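Local coordinates for protein integral membrane indolylacetylinositol arabinosyltransferase EmbC (Mycolicibacterium smegmatis, PDB 7BVE) that probably transfers arabinose units to build the arabinan of the mycobacterial cell wall and binds the drug ethambutol, at residues A[69-74]-A[140-145]; A[124-129]-A[152-157]. One frame throughout, in Å; residues are numbered along the deposited sequence.

Contact 1: residues A[69-74]-A[140-145]; sequences TVTVPC and YLTFTA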
loop_
_atom_site.group_PDB
_atom_site.type_symbol
_atom_site.label_atom_id
_atom_site.label_comp_id
_atom_site.label_asym_id
_atom_site.label_seq_id
_atom_site.Cartn_x
_atom_site.Cartn_y
_atom_site.Cartn_z
ATOM N N THR A 69 40.026 27.576 -6.025
ATOM C CA THR A 69 40.700 28.671 -6.721
ATOM C C THR A 69 41.781 28.082 -7.615
ATOM O O THR A 69 42.761 27.534 -7.109
ATOM C CB THR A 69 41.297 29.658 -5.723
ATOM O OG1 THR A 69 40.253 30.286 -4.971
ATOM C CG2 THR A 69 42.107 30.723 -6.431
ATOM N N VAL A 70 41.619 28.209 -8.926
ATOM C CA VAL A 70 42.619 27.751 -9.880
ATOM C C VAL A 70 43.031 28.931 -10.753
ATOM O O VAL A 70 42.232 29.829 -11.024
ATOM C CB VAL A 70 42.087 26.542 -10.696
ATOM C CG1 VAL A 70 40.871 26.884 -11.481
ATOM C CG2 VAL A 70 43.139 25.964 -11.610
ATOM N N THR A 71 44.311 28.970 -11.132
ATOM C CA THR A 71 44.866 30.108 -11.864
ATOM C C THR A 71 45.901 29.573 -12.850
ATOM O O THR A 71 47.038 29.316 -12.464
ATOM C CB THR A 71 45.485 31.114 -10.903
ATOM O OG1 THR A 71 44.488 31.570 -9.983
ATOM C CG2 THR A 71 46.045 32.308 -11.646
ATOM N N VAL A 72 45.512 29.430 -14.111
ATOM C CA VAL A 72 46.368 28.829 -15.133
ATOM C C VAL A 72 47.027 29.924 -15.964
ATOM O O VAL A 72 46.341 30.865 -16.378
ATOM C CB VAL A 72 45.556 27.881 -16.026
ATOM C CG1 VAL A 72 46.417 27.277 -17.094
ATOM C CG2 VAL A 72 44.918 26.798 -15.199
ATOM N N PRO A 73 48.330 29.859 -16.244
ATOM C CA PRO A 73 48.933 30.834 -17.164
ATOM C C PRO A 73 48.599 30.579 -18.630
ATOM O O PRO A 73 47.770 29.726 -18.952
ATOM C CB PRO A 73 50.433 30.686 -16.892
ATOM C CG PRO A 73 50.585 29.316 -16.390
ATOM C CD PRO A 73 49.347 29.011 -15.607
ATOM N N CYS A 74 49.230 31.335 -19.531
ATOM C CA CYS A 74 48.966 31.236 -20.964
ATOM C C CYS A 74 49.737 30.106 -21.637
ATOM O O CYS A 74 49.159 29.315 -22.386
ATOM C CB CYS A 74 49.310 32.556 -21.650
ATOM S SG CYS A 74 51.032 33.062 -21.504
ATOM N N TYR A 140 46.485 35.162 -17.530
ATOM C CA TYR A 140 45.979 34.252 -16.513
ATOM C C TYR A 140 44.698 33.603 -17.006
ATOM O O TYR A 140 44.172 33.937 -18.067
ATOM C CB TYR A 140 45.716 34.968 -15.185
ATOM C CG TYR A 140 46.942 35.499 -14.492
ATOM C CD1 TYR A 140 47.781 34.655 -13.786
ATOM C CD2 TYR A 140 47.255 36.848 -14.540
ATOM C CE1 TYR A 140 48.903 35.134 -13.151
ATOM C CE2 TYR A 140 48.372 37.341 -13.911
ATOM C CZ TYR A 140 49.194 36.478 -13.216
ATOM O OH TYR A 140 50.314 36.965 -12.583
ATOM N N LEU A 141 44.224 32.647 -16.220
ATOM C CA LEU A 141 42.918 32.020 -16.368
ATOM C C LEU A 141 42.300 31.892 -14.979
ATOM O O LEU A 141 42.043 30.798 -14.477
ATOM C CB LEU A 141 43.026 30.699 -17.131
ATOM C CG LEU A 141 41.806 29.831 -17.469
ATOM C CD1 LEU A 141 40.712 30.665 -18.048
ATOM C CD2 LEU A 141 42.202 28.740 -18.440
ATOM N N THR A 142 42.209 33.026 -14.290
ATOM C CA THR A 142 41.671 33.093 -12.939
ATOM C C THR A 142 40.259 32.521 -12.869
ATOM O O THR A 142 39.412 32.807 -13.715
ATOM C CB THR A 142 41.673 34.548 -12.476
ATOM O OG1 THR A 142 42.991 35.086 -12.614
ATOM C CG2 THR A 142 41.254 34.659 -11.030
ATOM N N PHE A 143 40.029 31.658 -11.884
ATOM C CA PHE A 143 38.736 31.031 -11.665
ATOM C C PHE A 143 38.526 30.897 -10.165
ATOM O O PHE A 143 39.482 30.684 -9.421
ATOM C CB PHE A 143 38.663 29.669 -12.359
ATOM C CG PHE A 143 37.392 28.926 -12.108
ATOM C CD1 PHE A 143 36.249 29.222 -12.812
ATOM C CD2 PHE A 143 37.340 27.930 -11.153
ATOM C CE1 PHE A 143 35.082 28.535 -12.571
ATOM C CE2 PHE A 143 36.178 27.263 -10.900
ATOM C CZ PHE A 143 35.052 27.556 -11.612
ATOM N N THR A 144 37.277 31.036 -9.722
ATOM C CA THR A 144 36.937 30.994 -8.309
ATOM C C THR A 144 35.548 30.392 -8.167
ATOM O O THR A 144 34.663 30.672 -8.972
ATOM C CB THR A 144 36.979 32.400 -7.689
ATOM O OG1 THR A 144 38.233 33.022 -7.983
ATOM C CG2 THR A 144 36.856 32.340 -6.192
ATOM N N ALA A 145 35.358 29.547 -7.155
ATOM C CA ALA A 145 34.056 28.951 -6.895
ATOM C C ALA A 145 33.710 29.067 -5.419
ATOM O O ALA A 145 34.558 28.840 -4.557
ATOM C CB ALA A 145 34.016 27.486 -7.316
#
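Val70 and Phe143 form an antiparallel hydrogen-bonded pair where strand 69-71 runs beside strand 140-145, the two axes 4.9 Å apart at closest and 174° from one another. Phe143 N donates to Val70 O at 3.0 Å. The return bond, from Val70 N to Phe143 O, is weak at 3.3 Å. Phe143 O also receives a CA-H contact from Thr69, with CA 3.6 Å away. Further along, Val72 O takes a similar contact from Tyr140 CA.

Val70 and Phe143 project from one face of the sheet. Val70 CG1 sits between its own N and carbonyl carbon (chi1 61°). From there it touches Phe143 CB at 3.7 Å and reaches CD2 of the ring. It approaches the ring at a slant. Beside this pair, Val72 CB meets Leu141 CB at 3.9 Å. The same group of side chains continues onto a second sheet: Val70 packs on Leu92, Val72 on Leu91, Leu141 on Ile109 and Phe143 on Leu107.

Threonines line the other face. Thr69 and Thr144 run alongside each other in the same direction, with Thr69 OG1 4.2 Å from Thr144 CG2. Thr71 CG2 lies obliquely to the Tyr140 ring and touches CD1 at 3.6 Å. Tyr140 is exposed as a whole, so this contact lies toward the outer side of the sheet.

Backbone hydrogen bonds run from Thr69 to Ser201, from Thr142 to Glu153 and from Thr144 to Thr151. The strands of both segments are interior strands of a seven-stranded antiparallel sheet. One face is apolar and packed on another sheet, the other is rich in threonine. This is the build of a beta-sandwich, as expected for a concanavalin-like domain.

Contact 2: residues A[124-129]-A[152-157]; sequences PVVSAP and GEFVGL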
loop_
_atom_site.group_PDB
_atom_site.type_symbol
_atom_site.label_atom_id
_atom_site.label_comp_id
_atom_site.label_asym_id
_atom_site.label_seq_id
_atom_site.Cartn_x
_atom_site.Cartn_y
_atom_site.Cartn_z
ATOM N N PRO A 124 28.543 26.601 -19.506
ATOM C CA PRO A 124 29.820 27.254 -19.717
ATOM C C PRO A 124 29.988 28.522 -18.884
ATOM O O PRO A 124 29.049 29.133 -18.605
ATOM C CB PRO A 124 29.820 27.599 -21.199
ATOM C CG PRO A 124 28.746 26.719 -21.746
ATOM C CD PRO A 124 27.693 26.684 -20.666
ATOM N N VAL A 125 31.215 28.864 -18.529
ATOM C CA VAL A 125 31.470 30.085 -17.729
ATOM C C VAL A 125 32.173 31.122 -18.611
ATOM O O VAL A 125 31.610 32.123 -18.845
ATOM C CB VAL A 125 32.216 29.725 -16.436
ATOM C CG1 VAL A 125 32.651 30.930 -15.649
ATOM C CG2 VAL A 125 31.374 28.830 -15.564
ATOM N N VAL A 126 33.294 30.823 -19.212
ATOM C CA VAL A 126 34.063 31.759 -20.022
ATOM C C VAL A 126 34.710 30.968 -21.154
ATOM O O VAL A 126 34.924 29.762 -21.048
ATOM C CB VAL A 126 35.101 32.516 -19.153
ATOM C CG1 VAL A 126 36.255 31.622 -18.757
ATOM C CG2 VAL A 126 35.570 33.796 -19.815
ATOM N N SER A 127 34.965 31.643 -22.273
ATOM C CA SER A 127 35.549 30.992 -23.439
ATOM C C SER A 127 36.366 32.013 -24.212
ATOM O O SER A 127 36.136 33.218 -24.109
ATOM C CB SER A 127 34.474 30.385 -24.340
ATOM O OG SER A 127 33.737 29.388 -23.659
ATOM N N ALA A 128 37.316 31.512 -25.002
ATOM C CA ALA A 128 38.177 32.361 -25.819
ATOM C C ALA A 128 38.798 31.569 -26.963
ATOM O O ALA A 128 39.060 30.371 -26.812
ATOM C CB ALA A 128 39.281 32.988 -24.972
ATOM N N PRO A 129 39.033 32.195 -28.120
ATOM C CA PRO A 129 39.719 31.496 -29.212
ATOM C C PRO A 129 41.166 31.185 -28.864
ATOM O O PRO A 129 41.834 31.940 -28.156
ATOM C CB PRO A 129 39.625 32.484 -30.378
ATOM C CG PRO A 129 38.450 33.325 -30.059
ATOM C CD PRO A 129 38.459 33.472 -28.572
ATOM N N GLY A 152 34.873 33.096 -13.831
ATOM C CA GLY A 152 36.102 32.905 -14.571
ATOM C C GLY A 152 36.506 34.157 -15.315
ATOM O O GLY A 152 35.685 35.023 -15.582
ATOM N N GLU A 153 37.794 34.243 -15.651
ATOM C CA GLU A 153 38.311 35.443 -16.300
ATOM C C GLU A 153 39.613 35.219 -17.053
ATOM O O GLU A 153 40.610 34.819 -16.452
ATOM C CB GLU A 153 38.538 36.549 -15.273
ATOM C CG GLU A 153 39.068 37.825 -15.890
ATOM C CD GLU A 153 39.268 38.930 -14.883
ATOM O OE1 GLU A 153 39.002 38.700 -13.686
ATOM O OE2 GLU A 153 39.701 40.026 -15.290
ATOM N N PHE A 154 39.630 35.504 -18.352
ATOM C CA PHE A 154 40.864 35.557 -19.136
ATOM C C PHE A 154 41.479 36.934 -18.921
ATOM O O PHE A 154 40.988 37.932 -19.450
ATOM C CB PHE A 154 40.595 35.305 -20.615
ATOM C CG PHE A 154 40.245 33.883 -20.952
ATOM C CD1 PHE A 154 41.237 32.939 -21.158
ATOM C CD2 PHE A 154 38.928 33.497 -21.094
ATOM C CE1 PHE A 154 40.924 31.637 -21.491
ATOM C CE2 PHE A 154 38.606 32.191 -21.421
ATOM C CZ PHE A 154 39.610 31.260 -21.616
ATOM N N VAL A 155 42.559 36.990 -18.147
ATOM C CA VAL A 155 43.143 38.260 -17.730
ATOM C C VAL A 155 44.115 38.728 -18.807
ATOM O O VAL A 155 45.241 38.241 -18.891
ATOM C CB VAL A 155 43.843 38.135 -16.375
ATOM C CG1 VAL A 155 44.400 39.477 -15.936
ATOM C CG2 VAL A 155 42.893 37.575 -15.343
ATOM N N GLY A 156 43.692 39.697 -19.614
ATOM C CA GLY A 156 44.564 40.249 -20.628
ATOM C C GLY A 156 43.888 40.603 -21.936
ATOM O O GLY A 156 44.383 41.464 -22.668
ATOM N N LEU A 157 42.767 39.964 -22.253
ATOM C CA LEU A 157 42.097 40.197 -23.524
ATOM C C LEU A 157 40.635 40.558 -23.304
ATOM O O LEU A 157 40.065 40.333 -22.234
ATOM C CB LEU A 157 42.237 38.978 -24.451
ATOM C CG LEU A 157 41.748 37.569 -24.107
ATOM C CD1 LEU A 157 40.319 37.321 -24.537
ATOM C CD2 LEU A 157 42.650 36.577 -24.784
#
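Phe154 reaches from strand 152-155 to Val126, Ser127 and Ala128 of segment 124-129. Its CB already points toward that segment. CG lies anti to the carbonyl carbon (chi1 -72°), and the ring extends from there between the two strands. CD2 meets Val126 CG2 at 3.6 Å. CE2, the next atom, is 3.6 Å from Val126 CG1, which comes obliquely, and is close to the carbonyl carbon of Ser127. Ser127 N lies in the ring plane, at its edge. At the tip, CZ comes within 3.8 Å of Ala128 CB, and CE1 is slightly farther from the same methyl. That methyl stands over the ring face, 3.8 Å from the centroid and 14° off the normal, a CH-pi contact.

Gly152 has no side chain, and Val125 CG1 approaches its backbone N to 3.6 Å. Val133, from helix 130-133, also packs on Phe154.

The strands run nearly parallel, at 16°, but belong to different sheets. Methyl groups and one aromatic ring make up the core of the contact, with no hydrogen bond between the segments. Contact between the layers at this point therefore probably rests on dispersion and the exclusion of water.

Contacts 1 and 2 have centres 10 Å apart. Contact 1 lies within the seven-stranded sheet, and contact 2 reaches that sheet through strand 149-155. Strands 140-145 and 149-155 are neighbours in it and follow each other in the chain. Thr142 O and Glu153 N, 2.9 Å apart, probably form a hydrogen bond between them. On the inner face, Leu141 CD1 touches Phe154 CE1 at 3.6 Å, joining the two apolar clusters. On the other face, Val155 packs against Tyr140 and Thr142. Contact 1 is pairing within a sheet, whereas contact 2 joins two sheets. None of the four segments supplies a residue to the ethambutol pocket, which includes Asp279, Tyr314 and Trp965.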